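Local coordinates for protein alpha-L-rhamnosidase (Streptomyces avermitilis, PDB 3W5M) that hydrolyses terminal non-reducing alpha-L-rhamnose from alpha-L-rhamnosides, including citrus flavonoids and gum arabic, and binds L-rhamnose through a calcium-dependent carbohydrate-binding module, at residues T84-S89 with W108-M113; S10-Q15 with H24-W29; V163-D168 with L240-A245; D167-A172 with D210-V215; A369-A374 with T449-D454. All coordinates share one frame; numbering follows the deposited sequence.

Interaction 1. Residues T84-S89 with W108-M113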
# COMPACT_ATOMS: atom_id res chain seq x y z
N THR A 84 19.88 -15.99 16.32
CA THR A 84 20.88 -15.55 17.28
C THR A 84 20.87 -14.06 17.49
O THR A 84 20.82 -13.29 16.52
CB THR A 84 22.26 -16.05 16.87
OG1 THR A 84 22.21 -17.47 16.81
CG2 THR A 84 23.36 -15.63 17.87
N ARG A 85 20.90 -13.66 18.76
CA ARG A 85 21.03 -12.23 19.08
C ARG A 85 22.51 -11.79 19.09
O ARG A 85 23.35 -12.40 19.76
CB ARG A 85 20.30 -11.89 20.38
CG ARG A 85 20.33 -10.40 20.74
CD ARG A 85 19.34 -10.07 21.86
NE ARG A 85 17.97 -10.27 21.41
CZ ARG A 85 16.89 -9.76 21.99
NH1 ARG A 85 17.01 -9.02 23.10
NH2 ARG A 85 15.69 -10.00 21.47
N TYR A 86 22.83 -10.78 18.29
CA TYR A 86 24.18 -10.24 18.22
C TYR A 86 24.23 -8.86 18.83
O TYR A 86 23.53 -7.94 18.39
CB TYR A 86 24.66 -10.18 16.77
CG TYR A 86 24.88 -11.55 16.19
CD1 TYR A 86 26.09 -12.24 16.42
CD2 TYR A 86 23.88 -12.21 15.47
CE1 TYR A 86 26.29 -13.52 15.92
CE2 TYR A 86 24.09 -13.50 14.96
CZ TYR A 86 25.29 -14.13 15.18
OH TYR A 86 25.51 -15.40 14.67
N PHE A 87 25.08 -8.70 19.85
CA PHE A 87 25.25 -7.41 20.50
C PHE A 87 26.40 -6.68 19.83
O PHE A 87 27.36 -7.30 19.35
CB PHE A 87 25.46 -7.57 22.00
CG PHE A 87 24.26 -8.07 22.73
CD1 PHE A 87 24.00 -9.43 22.80
CD2 PHE A 87 23.36 -7.18 23.33
CE1 PHE A 87 22.88 -9.90 23.48
CE2 PHE A 87 22.25 -7.64 24.01
CZ PHE A 87 22.01 -9.01 24.08
N TRP A 88 26.25 -5.37 19.70
CA TRP A 88 27.28 -4.59 19.07
C TRP A 88 27.43 -3.20 19.64
O TRP A 88 26.54 -2.66 20.27
CB TRP A 88 27.12 -4.54 17.53
CG TRP A 88 26.00 -3.64 17.05
CD1 TRP A 88 24.67 -3.87 17.15
CD2 TRP A 88 26.15 -2.37 16.40
NE1 TRP A 88 23.96 -2.81 16.62
CE2 TRP A 88 24.85 -1.89 16.12
CE3 TRP A 88 27.26 -1.61 15.99
CZ2 TRP A 88 24.63 -0.68 15.45
CZ3 TRP A 88 27.04 -0.39 15.35
CH2 TRP A 88 25.72 0.06 15.08
N SER A 89 28.60 -2.65 19.37
CA SER A 89 28.99 -1.37 19.86
C SER A 89 30.00 -0.84 18.87
O SER A 89 30.72 -1.60 18.24
CB SER A 89 29.63 -1.53 21.24
OG SER A 89 29.73 -0.28 21.89
N TRP A 108 21.10 -6.75 17.22
CA TRP A 108 20.12 -7.24 16.24
C TRP A 108 19.98 -8.74 16.43
O TRP A 108 20.87 -9.37 17.00
CB TRP A 108 20.50 -6.88 14.79
CG TRP A 108 21.55 -7.76 14.15
CD1 TRP A 108 21.35 -8.86 13.37
CD2 TRP A 108 22.98 -7.58 14.22
NE1 TRP A 108 22.56 -9.38 12.95
CE2 TRP A 108 23.57 -8.61 13.45
CE3 TRP A 108 23.81 -6.63 14.84
CZ2 TRP A 108 24.95 -8.72 13.30
CZ3 TRP A 108 25.18 -6.74 14.69
CH2 TRP A 108 25.74 -7.78 13.92
N GLU A 109 18.87 -9.31 15.99
CA GLU A 109 18.68 -10.74 16.12
C GLU A 109 18.32 -11.34 14.77
O GLU A 109 17.40 -10.87 14.09
CB GLU A 109 17.60 -11.04 17.18
CG GLU A 109 17.41 -12.53 17.45
CD GLU A 109 16.41 -12.81 18.56
OE1 GLU A 109 16.53 -12.20 19.64
OE2 GLU A 109 15.50 -13.66 18.37
N THR A 110 19.05 -12.38 14.37
CA THR A 110 18.75 -13.05 13.10
C THR A 110 17.48 -13.85 13.20
O THR A 110 17.09 -14.35 14.29
CB THR A 110 19.93 -13.94 12.65
OG1 THR A 110 20.19 -14.93 13.66
CG2 THR A 110 21.16 -13.11 12.45
N GLY A 111 16.82 -14.00 12.06
CA GLY A 111 15.72 -14.94 11.95
C GLY A 111 16.19 -16.33 11.57
O GLY A 111 17.31 -16.76 11.91
N LEU A 112 15.33 -17.04 10.83
CA LEU A 112 15.56 -18.43 10.50
C LEU A 112 16.58 -18.61 9.38
O LEU A 112 17.13 -19.69 9.22
CB LEU A 112 14.24 -19.09 10.15
CG LEU A 112 13.24 -19.26 11.32
CD1 LEU A 112 12.02 -20.06 10.89
CD2 LEU A 112 13.87 -19.91 12.53
N MET A 113 16.81 -17.55 8.62
CA MET A 113 17.83 -17.52 7.56
C MET A 113 17.78 -18.75 6.65
O MET A 113 18.78 -19.47 6.50
CB MET A 113 19.23 -17.41 8.16
CG MET A 113 19.45 -16.16 8.98
SD MET A 113 21.17 -16.02 9.47
CE MET A 113 21.75 -14.69 8.42

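Interaction 2. Residues S10-Q15 with H24-W29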
# COMPACT_ATOMS: atom_id res chain seq x y z
N SER A 10 22.07 2.10 14.43
CA SER A 10 21.00 1.30 13.82
C SER A 10 21.58 0.22 12.93
O SER A 10 22.75 0.26 12.55
CB SER A 10 20.03 2.19 13.02
OG SER A 10 20.68 2.74 11.88
N VAL A 11 20.74 -0.75 12.61
CA VAL A 11 21.12 -1.88 11.77
C VAL A 11 20.03 -1.98 10.70
O VAL A 11 18.85 -2.09 11.02
CB VAL A 11 21.23 -3.18 12.58
CG1 VAL A 11 21.64 -4.34 11.67
CG2 VAL A 11 22.27 -3.04 13.70
N GLU A 12 20.41 -1.93 9.43
CA GLU A 12 19.41 -1.95 8.37
C GLU A 12 18.26 -0.96 8.63
O GLU A 12 17.08 -1.33 8.50
CB GLU A 12 18.88 -3.38 8.13
CG GLU A 12 19.94 -4.37 7.65
CD GLU A 12 20.38 -4.10 6.20
OE1 GLU A 12 19.53 -3.68 5.37
OE2 GLU A 12 21.57 -4.31 5.89
N TYR A 13 18.63 0.29 8.94
CA TYR A 13 17.72 1.43 9.09
C TYR A 13 16.92 1.41 10.38
O TYR A 13 16.10 2.30 10.60
CB TYR A 13 16.72 1.52 7.91
CG TYR A 13 17.40 1.89 6.61
CD1 TYR A 13 17.64 3.21 6.30
CD2 TYR A 13 17.78 0.92 5.69
CE1 TYR A 13 18.25 3.57 5.11
CE2 TYR A 13 18.40 1.26 4.48
CZ TYR A 13 18.64 2.59 4.20
OH TYR A 13 19.22 3.00 3.00
N VAL A 14 17.09 0.42 11.23
CA VAL A 14 16.23 0.39 12.43
C VAL A 14 17.04 0.12 13.71
O VAL A 14 18.10 -0.47 13.66
CB VAL A 14 15.02 -0.59 12.31
CG1 VAL A 14 14.20 -0.40 11.03
CG2 VAL A 14 15.45 -2.02 12.46
N GLN A 15 16.48 0.50 14.86
CA GLN A 15 17.09 0.18 16.13
C GLN A 15 16.61 -1.21 16.56
O GLN A 15 15.41 -1.48 16.58
CB GLN A 15 16.70 1.23 17.18
CG GLN A 15 17.17 2.64 16.84
CD GLN A 15 17.57 3.41 18.08
OE1 GLN A 15 16.75 3.65 18.97
NE2 GLN A 15 18.84 3.74 18.17
N HIS A 24 25.09 -9.76 5.75
CA HIS A 24 25.98 -8.66 6.11
C HIS A 24 25.17 -7.43 6.46
O HIS A 24 25.12 -6.45 5.68
CB HIS A 24 26.94 -8.38 4.95
CG HIS A 24 27.71 -9.60 4.54
ND1 HIS A 24 28.80 -10.05 5.24
CD2 HIS A 24 27.49 -10.51 3.56
CE1 HIS A 24 29.26 -11.16 4.68
NE2 HIS A 24 28.47 -11.46 3.66
N PRO A 25 24.51 -7.46 7.65
CA PRO A 25 23.64 -6.32 8.03
C PRO A 25 24.44 -5.02 8.06
O PRO A 25 25.58 -5.01 8.52
CB PRO A 25 23.14 -6.70 9.45
CG PRO A 25 23.96 -7.85 9.89
CD PRO A 25 24.51 -8.52 8.65
N ARG A 26 23.82 -3.94 7.59
CA ARG A 26 24.52 -2.64 7.45
C ARG A 26 24.30 -1.78 8.67
O ARG A 26 23.16 -1.47 9.03
CB ARG A 26 24.07 -1.93 6.19
CG ARG A 26 24.50 -2.67 4.93
CD ARG A 26 23.79 -2.11 3.68
NE ARG A 26 22.35 -2.32 3.79
CZ ARG A 26 21.43 -1.73 3.02
NH1 ARG A 26 21.80 -0.89 2.06
NH2 ARG A 26 20.16 -1.99 3.23
N LEU A 27 25.41 -1.34 9.26
CA LEU A 27 25.40 -0.66 10.56
C LEU A 27 25.57 0.84 10.33
O LEU A 27 26.31 1.26 9.42
CB LEU A 27 26.60 -1.20 11.37
CG LEU A 27 26.65 -2.72 11.60
CD1 LEU A 27 27.94 -3.07 12.32
CD2 LEU A 27 25.45 -3.15 12.41
N SER A 28 24.89 1.65 11.15
CA SER A 28 24.99 3.10 11.04
C SER A 28 25.18 3.74 12.41
O SER A 28 24.60 3.27 13.40
CB SER A 28 23.73 3.69 10.40
OG SER A 28 23.61 3.31 9.01
N TRP A 29 25.97 4.80 12.47
CA TRP A 29 26.21 5.52 13.74
C TRP A 29 26.17 7.05 13.59
O TRP A 29 27.20 7.71 13.45
CB TRP A 29 27.49 5.03 14.46
CG TRP A 29 28.73 4.88 13.59
CD1 TRP A 29 29.67 5.84 13.33
CD2 TRP A 29 29.17 3.70 12.91
NE1 TRP A 29 30.65 5.33 12.50
CE2 TRP A 29 30.37 4.02 12.24
CE3 TRP A 29 28.65 2.40 12.79
CZ2 TRP A 29 31.08 3.10 11.47
CZ3 TRP A 29 29.38 1.46 12.05
CH2 TRP A 29 30.57 1.83 11.39
O HOH W 1 21.54 1.19 9.56

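Interaction 3. Residues V163-D168 with L240-A245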
# COMPACT_ATOMS: atom_id res chain seq x y z
N VAL A 163 -41.52 -27.93 -2.03
CA VAL A 163 -40.69 -28.99 -1.43
C VAL A 163 -41.00 -29.20 0.04
O VAL A 163 -41.26 -28.25 0.78
CB VAL A 163 -39.18 -28.68 -1.57
CG1 VAL A 163 -38.71 -29.02 -2.97
CG2 VAL A 163 -38.83 -27.24 -1.17
N ASP A 164 -40.96 -30.47 0.45
CA ASP A 164 -41.26 -30.88 1.82
C ASP A 164 -39.92 -30.97 2.56
O ASP A 164 -39.09 -31.85 2.28
CB ASP A 164 -41.98 -32.24 1.79
CG ASP A 164 -42.61 -32.61 3.14
OD1 ASP A 164 -42.41 -31.89 4.13
OD2 ASP A 164 -43.32 -33.63 3.20
N LEU A 165 -39.69 -30.05 3.48
CA LEU A 165 -38.40 -29.96 4.17
C LEU A 165 -38.44 -30.70 5.50
O LEU A 165 -39.51 -30.81 6.10
CB LEU A 165 -38.02 -28.49 4.38
CG LEU A 165 -38.02 -27.62 3.11
CD1 LEU A 165 -37.49 -26.24 3.45
CD2 LEU A 165 -37.20 -28.26 2.00
N PRO A 166 -37.27 -31.20 5.98
CA PRO A 166 -37.29 -32.05 7.18
C PRO A 166 -37.51 -31.25 8.47
O PRO A 166 -37.46 -30.01 8.48
CB PRO A 166 -35.89 -32.68 7.19
CG PRO A 166 -35.03 -31.72 6.44
CD PRO A 166 -35.92 -31.08 5.41
N ASP A 167 -37.76 -31.98 9.54
CA ASP A 167 -37.88 -31.39 10.86
C ASP A 167 -36.54 -30.94 11.43
O ASP A 167 -35.47 -31.40 11.00
CB ASP A 167 -38.52 -32.39 11.82
CG ASP A 167 -39.92 -32.79 11.41
OD1 ASP A 167 -40.67 -31.96 10.86
OD2 ASP A 167 -40.30 -33.95 11.64
N ASP A 168 -36.60 -30.04 12.42
CA ASP A 168 -35.42 -29.65 13.22
C ASP A 168 -34.30 -29.03 12.39
O ASP A 168 -33.13 -29.36 12.55
CB ASP A 168 -34.90 -30.85 14.02
CG ASP A 168 -35.89 -31.32 15.08
OD1 ASP A 168 -36.67 -30.48 15.61
OD2 ASP A 168 -35.91 -32.53 15.37
N LEU A 240 -30.44 -25.35 -2.46
CA LEU A 240 -30.91 -24.97 -1.13
C LEU A 240 -30.40 -26.05 -0.19
O LEU A 240 -30.75 -27.22 -0.33
CB LEU A 240 -32.44 -24.87 -1.10
CG LEU A 240 -33.13 -24.73 0.28
CD1 LEU A 240 -32.81 -23.37 0.87
CD2 LEU A 240 -34.63 -24.89 0.08
N VAL A 241 -29.50 -25.67 0.72
CA VAL A 241 -28.93 -26.62 1.70
C VAL A 241 -29.64 -26.46 3.04
O VAL A 241 -29.63 -25.39 3.61
CB VAL A 241 -27.42 -26.39 1.92
CG1 VAL A 241 -26.90 -27.31 3.03
CG2 VAL A 241 -26.64 -26.65 0.63
N LEU A 242 -30.23 -27.52 3.54
CA LEU A 242 -30.84 -27.47 4.86
C LEU A 242 -29.99 -28.31 5.79
O LEU A 242 -29.78 -29.51 5.54
CB LEU A 242 -32.27 -28.02 4.81
CG LEU A 242 -33.36 -27.40 3.93
CD1 LEU A 242 -33.31 -25.88 4.00
CD2 LEU A 242 -33.34 -27.90 2.48
N THR A 243 -29.49 -27.69 6.85
CA THR A 243 -28.71 -28.40 7.85
C THR A 243 -29.60 -28.78 9.05
O THR A 243 -30.34 -27.95 9.56
CB THR A 243 -27.52 -27.55 8.32
OG1 THR A 243 -26.74 -27.18 7.17
CG2 THR A 243 -26.64 -28.32 9.32
N THR A 244 -29.54 -30.05 9.42
CA THR A 244 -30.13 -30.60 10.64
C THR A 244 -29.03 -31.40 11.36
O THR A 244 -27.96 -31.65 10.77
CB THR A 244 -31.36 -31.52 10.34
OG1 THR A 244 -30.93 -32.75 9.75
CG2 THR A 244 -32.37 -30.84 9.40
N ALA A 245 -29.26 -31.80 12.61
CA ALA A 245 -28.26 -32.57 13.38
C ALA A 245 -27.88 -33.91 12.71
O ALA A 245 -26.79 -34.44 12.95
CB ALA A 245 -28.72 -32.78 14.82
O HOH W 2 -31.32 -31.14 14.04

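Interaction 4. Residues D167-A172 with D210-V215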
# COMPACT_ATOMS: atom_id res chain seq x y z
N ASP A 167 -37.76 -31.98 9.54
CA ASP A 167 -37.88 -31.39 10.86
C ASP A 167 -36.54 -30.94 11.43
O ASP A 167 -35.47 -31.40 11.00
CB ASP A 167 -38.52 -32.39 11.82
CG ASP A 167 -39.92 -32.79 11.41
OD1 ASP A 167 -40.67 -31.96 10.86
OD2 ASP A 167 -40.30 -33.95 11.64
N ASP A 168 -36.60 -30.04 12.42
CA ASP A 168 -35.42 -29.65 13.22
C ASP A 168 -34.30 -29.03 12.39
O ASP A 168 -33.13 -29.36 12.55
CB ASP A 168 -34.90 -30.85 14.02
CG ASP A 168 -35.89 -31.32 15.08
OD1 ASP A 168 -36.67 -30.48 15.61
OD2 ASP A 168 -35.91 -32.53 15.37
N ILE A 169 -34.68 -28.11 11.52
CA ILE A 169 -33.74 -27.39 10.69
C ILE A 169 -32.97 -26.41 11.57
O ILE A 169 -33.58 -25.56 12.23
CB ILE A 169 -34.48 -26.63 9.57
CG1 ILE A 169 -35.03 -27.61 8.54
CG2 ILE A 169 -33.55 -25.62 8.90
CD1 ILE A 169 -36.08 -27.00 7.61
N THR A 170 -31.65 -26.52 11.57
CA THR A 170 -30.81 -25.55 12.31
C THR A 170 -30.16 -24.48 11.41
O THR A 170 -29.68 -23.46 11.89
CB THR A 170 -29.72 -26.25 13.16
OG1 THR A 170 -28.90 -27.07 12.32
CG2 THR A 170 -30.35 -27.14 14.24
N GLY A 171 -30.13 -24.72 10.10
CA GLY A 171 -29.49 -23.78 9.17
C GLY A 171 -29.98 -23.98 7.76
O GLY A 171 -30.37 -25.10 7.39
N ALA A 172 -30.01 -22.90 6.97
CA ALA A 172 -30.47 -22.99 5.58
C ALA A 172 -29.74 -21.96 4.74
O ALA A 172 -29.67 -20.79 5.12
CB ALA A 172 -31.98 -22.79 5.47
N ASP A 210 -28.22 -16.56 3.35
CA ASP A 210 -28.81 -17.29 4.47
C ASP A 210 -30.33 -17.10 4.42
O ASP A 210 -30.79 -15.98 4.37
CB ASP A 210 -28.25 -16.81 5.82
CG ASP A 210 -28.68 -17.71 6.99
OD1 ASP A 210 -29.90 -17.84 7.25
OD2 ASP A 210 -27.80 -18.31 7.65
N VAL A 211 -31.08 -18.20 4.45
CA VAL A 211 -32.55 -18.17 4.33
C VAL A 211 -33.26 -18.86 5.49
O VAL A 211 -34.43 -19.22 5.38
CB VAL A 211 -33.06 -18.79 2.99
CG1 VAL A 211 -32.65 -17.92 1.81
CG2 VAL A 211 -32.54 -20.22 2.80
N LEU A 212 -32.55 -19.05 6.60
CA LEU A 212 -33.16 -19.70 7.76
C LEU A 212 -34.44 -18.97 8.22
O LEU A 212 -35.40 -19.63 8.63
CB LEU A 212 -32.15 -19.85 8.90
CG LEU A 212 -32.63 -20.49 10.21
CD1 LEU A 212 -32.95 -21.96 10.02
CD2 LEU A 212 -31.57 -20.32 11.30
N ASP A 213 -34.44 -17.63 8.13
CA ASP A 213 -35.59 -16.78 8.54
C ASP A 213 -36.84 -16.90 7.65
O ASP A 213 -37.87 -16.29 7.96
CB ASP A 213 -35.19 -15.30 8.64
CG ASP A 213 -34.62 -14.75 7.32
OD1 ASP A 213 -34.16 -15.57 6.49
OD2 ASP A 213 -34.60 -13.51 7.10
N HIS A 214 -36.75 -17.67 6.56
CA HIS A 214 -37.89 -17.87 5.64
C HIS A 214 -38.27 -19.33 5.38
O HIS A 214 -39.31 -19.58 4.79
CB HIS A 214 -37.67 -17.16 4.29
CG HIS A 214 -37.72 -15.67 4.39
ND1 HIS A 214 -38.90 -14.97 4.43
CD2 HIS A 214 -36.73 -14.75 4.48
CE1 HIS A 214 -38.65 -13.68 4.53
NE2 HIS A 214 -37.34 -13.52 4.57
N VAL A 215 -37.47 -20.29 5.84
CA VAL A 215 -37.82 -21.70 5.68
C VAL A 215 -38.34 -22.37 6.95
O VAL A 215 -38.07 -21.90 8.06
CB VAL A 215 -36.67 -22.56 5.10
CG1 VAL A 215 -36.22 -22.00 3.75
CG2 VAL A 215 -35.53 -22.67 6.08
O HOH W 3 -28.42 -20.77 8.36

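Interaction 5. Residues A369-A374 with T449-D454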
# COMPACT_ATOMS: atom_id res chain seq x y z
N ALA A 369 -0.05 -25.96 30.49
CA ALA A 369 -0.94 -25.87 29.35
C ALA A 369 -0.87 -24.51 28.65
O ALA A 369 -0.89 -23.44 29.27
CB ALA A 369 -2.36 -26.22 29.75
N ASN A 370 -0.79 -24.60 27.33
CA ASN A 370 -0.65 -23.44 26.46
C ASN A 370 -1.60 -23.60 25.29
O ASN A 370 -1.99 -24.73 24.94
CB ASN A 370 0.79 -23.34 25.92
CG ASN A 370 1.79 -22.92 26.97
OD1 ASN A 370 2.20 -21.76 27.00
ND2 ASN A 370 2.25 -23.87 27.80
N ALA A 371 -2.02 -22.48 24.70
CA ALA A 371 -2.79 -22.52 23.46
C ALA A 371 -2.19 -21.50 22.46
O ALA A 371 -1.91 -20.36 22.81
CB ALA A 371 -4.25 -22.17 23.74
N LEU A 372 -2.00 -21.94 21.22
CA LEU A 372 -1.58 -21.04 20.13
C LEU A 372 -2.75 -21.03 19.14
O LEU A 372 -3.38 -22.04 18.90
CB LEU A 372 -0.27 -21.54 19.50
CG LEU A 372 0.29 -20.71 18.35
CD1 LEU A 372 0.72 -19.35 18.84
CD2 LEU A 372 1.47 -21.46 17.71
N ALA A 373 -3.07 -19.85 18.60
CA ALA A 373 -4.29 -19.73 17.83
C ALA A 373 -4.10 -18.68 16.75
O ALA A 373 -3.27 -17.80 16.92
CB ALA A 373 -5.42 -19.31 18.73
N ALA A 374 -4.86 -18.77 15.66
CA ALA A 374 -4.77 -17.72 14.63
C ALA A 374 -6.07 -17.56 13.86
O ALA A 374 -6.77 -18.54 13.65
CB ALA A 374 -3.59 -17.97 13.67
N THR A 449 -8.56 -18.68 22.45
CA THR A 449 -7.12 -18.38 22.40
C THR A 449 -6.41 -18.75 23.69
O THR A 449 -5.24 -18.47 23.85
CB THR A 449 -6.85 -16.91 22.04
OG1 THR A 449 -7.27 -16.07 23.12
CG2 THR A 449 -7.62 -16.52 20.78
N SER A 450 -7.15 -19.40 24.60
CA SER A 450 -6.60 -19.85 25.88
C SER A 450 -6.65 -21.36 26.07
O SER A 450 -7.51 -22.04 25.50
CB SER A 450 -7.34 -19.15 27.05
OG SER A 450 -7.00 -17.77 27.08
N PRO A 451 -5.73 -21.91 26.89
CA PRO A 451 -5.78 -23.35 27.13
C PRO A 451 -7.01 -23.70 27.94
O PRO A 451 -7.63 -22.82 28.51
CB PRO A 451 -4.49 -23.62 27.93
CG PRO A 451 -4.07 -22.32 28.49
CD PRO A 451 -4.68 -21.23 27.67
N GLY A 452 -7.37 -24.99 27.95
CA GLY A 452 -8.55 -25.46 28.67
C GLY A 452 -9.85 -25.28 27.90
O GLY A 452 -10.93 -25.43 28.46
N PHE A 453 -9.75 -24.94 26.62
CA PHE A 453 -10.93 -24.70 25.77
C PHE A 453 -11.48 -26.00 25.18
O PHE A 453 -10.74 -26.86 24.75
CB PHE A 453 -10.59 -23.67 24.65
CG PHE A 453 -11.71 -23.40 23.69
CD1 PHE A 453 -12.74 -22.51 24.01
CD2 PHE A 453 -11.74 -24.03 22.45
CE1 PHE A 453 -13.78 -22.28 23.12
CE2 PHE A 453 -12.78 -23.80 21.54
CZ PHE A 453 -13.81 -22.92 21.88
N ASP A 454 -12.80 -26.13 25.16
CA ASP A 454 -13.43 -27.33 24.61
C ASP A 454 -13.63 -27.20 23.10
O ASP A 454 -14.63 -26.62 22.66
CB ASP A 454 -14.77 -27.59 25.32
CG ASP A 454 -15.51 -28.82 24.78
OD1 ASP A 454 -14.97 -29.59 23.96
OD2 ASP A 454 -16.67 -29.03 25.20

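Interaction 1. Residues T84-S89 with W108-M113
Y86 lays its CB over one face of the indole of W108, 3.7 Å from the centroid of the six-membered ring and almost on its normal, a CH-pi contact. The two rings run nearly parallel but are slid apart, so they barely overlap. With CG held between backbone N and carbonyl carbon (chi1 79°), W108 also turns the edge of its six-membered ring toward W88 in an offset edge-to-face pair, W108 CE3 3.7 Å from W88 CD1. Broad flat groups suit this buried face, which faces the interior of the N-terminal immunoglobulin-like domain. These residues sit on neighbouring strands of an antiparallel hairpin, where Y86 and W108 form a hydrogen-bonded pair: Y86 N reaches W108 O at 2.7 Å, and W108 N returns to Y86 O. On the other face of the sheet R85 grips E109 side-on, NE and NH2 both 3.0 Å from E109 OE1, which lies near the guanidinium plane. A leucine in place of R85 would probably leave E109 OE1 without these two donors and its charge less well balanced. The second oxygen, E109 OE2, is salt-bridged to R320. One residue further along, T110 N donates to T84 O, and T110 OG1 accepts from T84 N at 2.9 Å and is also bonded to K81 O, a double role a small hydroxyl can fill.

Interaction 2. Residues S10-Q15 with H24-W29
E12 sets CG anti to its carbonyl carbon and bends at chi2 (-71°), while R26 kinks at chi3 (-63°); together these torsions bring the carboxylate to the edge of the guanidinium, the planes 30° apart. The glutamate stands in a type I' turn, V11 to V14, that follows a short antiparallel pairing with strand 26-32 in the immunoglobulin-like domain. R26 takes it side-on with two nitrogens, one to each oxygen: NH2 to E12 OE1 at 2.8 Å and NE to E12 OE2 at 3.0 Å. Both bonds are nearly straight and lie in the guanidinium plane. R26 N adds a third bond, to E12 OE2 at 2.8 Å, on the anti side and tilted out of the carboxylate plane, while NE uses the syn side. An alanine here would remove all three acceptor contacts, and the arginine's NE and NH2 would probably be left without their carboxylate mate, the head set freer to turn. R26 NH1 is salt-bridged to D712 of the catalytic domain, and Y13 OH bonds the other oxygen of that aspartate, so the long arginine bridges the two domains. Where the turn springs from the strand, V11 and L27, a non-hydrogen-bonded pair, lie side by side and tightly, V11 CG2 to L27 CD2 at 3.4 Å, while V11 CG1 rests on P25 CB at 3.6 Å; compact groups suit this buried face, which W108 also touches. On the other face S28 OG is bonded to L72 N and, with S10 OG, to a water that accepts from Y13 N and donates to R26 O, 3.2 Å away.

Interaction 3. Residues V163-D168 with L240-A245
T244 meets the loop that leaves strand 156-165 with CB and its methyl CG2. The setting is the beta sandwich of the carbohydrate-binding module CBM67, in which strand 156-165 belongs to one antiparallel sheet and strand 235-244 to the other. The CB of T244 lies 3.6 Å from D168 O. Beyond it the methyl CG2 comes to 3.5 Å from D167 O and about as near to D168 O, and on its flank it faces P166 CG at 4.1 Å. The other branch, OG1, occupies the position between backbone N and carbonyl carbon (chi1 72°), which puts CG2 anti to the carbonyl carbon and lets it face the loop; OG1 itself is bonded to S246 OG. A threonine thus serves two purposes here, a methyl for the loop and a hydroxyl for the turn that follows its own strand.

Deeper in, the inward side chains of the two strands meet between the sheets. L165 and L242 do this by their ends, crossing at about a right angle, with L165 CD2 3.9 Å from L242 CD2. Leucine fits the place because its forked end can fill the interior between sheets whose backbones stay well apart: the CA atoms of L165 and L242 are 8.0 Å from each other. Nearer the surface, P166 stiffens the chain as it turns away from the strand, and D167 and D168 are exposed, as befits their charges. There the two segments are joined through solvent, by a water that donates to D168 O at 2.9 Å and accepts from A245 N.

Interaction 4. Residues D167-A172 with D210-V215
A172 and V211 supply the direct hydrogen bond between the segments: V211 N donates to A172 O at 3.0 Å, nearly straight at the hydrogen but from above the carbonyl plane. Further polar links run through D210, which holds CG anti to its backbone N (chi1 -171°) and so carries the carboxylate back to L212 N and a water. OD1 accepts from L212 N two residues on, an Asx turn where the chain leaves strand 207-210. OD2 accepts a hydrogen bond from the water at 2.6 Å, and that water accepts from A172 N. Aspartate suits the spot, since its short side chain can hold the turn with one oxygen and the water with the other.

The apolar contacts fall in two groups. A172 CB fits against V215 CG2 at 3.6 Å and V211 CG2 at 3.7 Å, a lone methyl matching two valine branches. Nearer the surface, I169 and L212 slide past each other in opposite directions, I169 CG2 to L212 CD1 at 3.9 Å.

T170 and G171 both face T243 in a classic beta bulge. Loop 210-215, running from strand 207-210 of this sheet to strand 218-227 of the other, packs on the start of strand 171-179, a crossover between the two sheets of the CBM67 beta sandwich.

Interaction 5. Residues A369-A374 with T449-D454
P451 lays its ring along A369, with P451 CB 3.8 Å from A369 CB and P451 CG 3.5 Å from A369 O. A369 begins a segment of strand 368-377, part of an antiparallel sheet in the alpha-L-rhamnosidase N-terminal domain, and the partner is the loop between strands 436-440 and 459-463, which passes over one face of that sheet. The alternation of the strand decides what meets it: A369, A371 and A373 turn their CB atoms to the loop, while N370 and L372 face the other way. Alanine suits all three places, because a methyl lets the loop backbone come close to the strand. A371 makes this plain, for its CB lies 3.4 Å from S450 C and 3.5 Å from P451 N, so that it touches the peptide link itself, with P451 CD close by at 4.1 Å.

Proline is a fitting partner, its compact apolar ring packing on A369 and A371, and with no N-H of its own it brings no donor against the methyl of A371. G452 follows with a positive phi of 82°, which glycine adopts readily, and the loop turns away from the strand there; G452 N and F453 N are bonded to the two carboxylate oxygens of E308. At the other end of the contact T449 holds OG1 between backbone N and carbonyl carbon (chi1 68°), which places its methyl CG2 toward the strand, 4.1 Å from A373 CB.

Interactions 1 and 2 belong to one immunoglobulin-like domain and share a core: W88 NE1 lies 3.4 Å from V11 CG2, and W108 CZ2 packs on P25 CG at 3.7 Å. Interactions 3 and 4 are closer still, their centres about 7 Å apart. They share D167 and D168, T243 N probably donates to G171 O at 2.8 Å, and L242 CD1 lies against A172 CB. Interaction 5 sits in another domain, its centre about 30 Å from that of interaction 1 and about 34 Å from that of interaction 3. All five are away from the known catalytic and sugar-binding residues, though interactions 3 and 4 lie in the module whose calcium ion L-rhamnose binding requires.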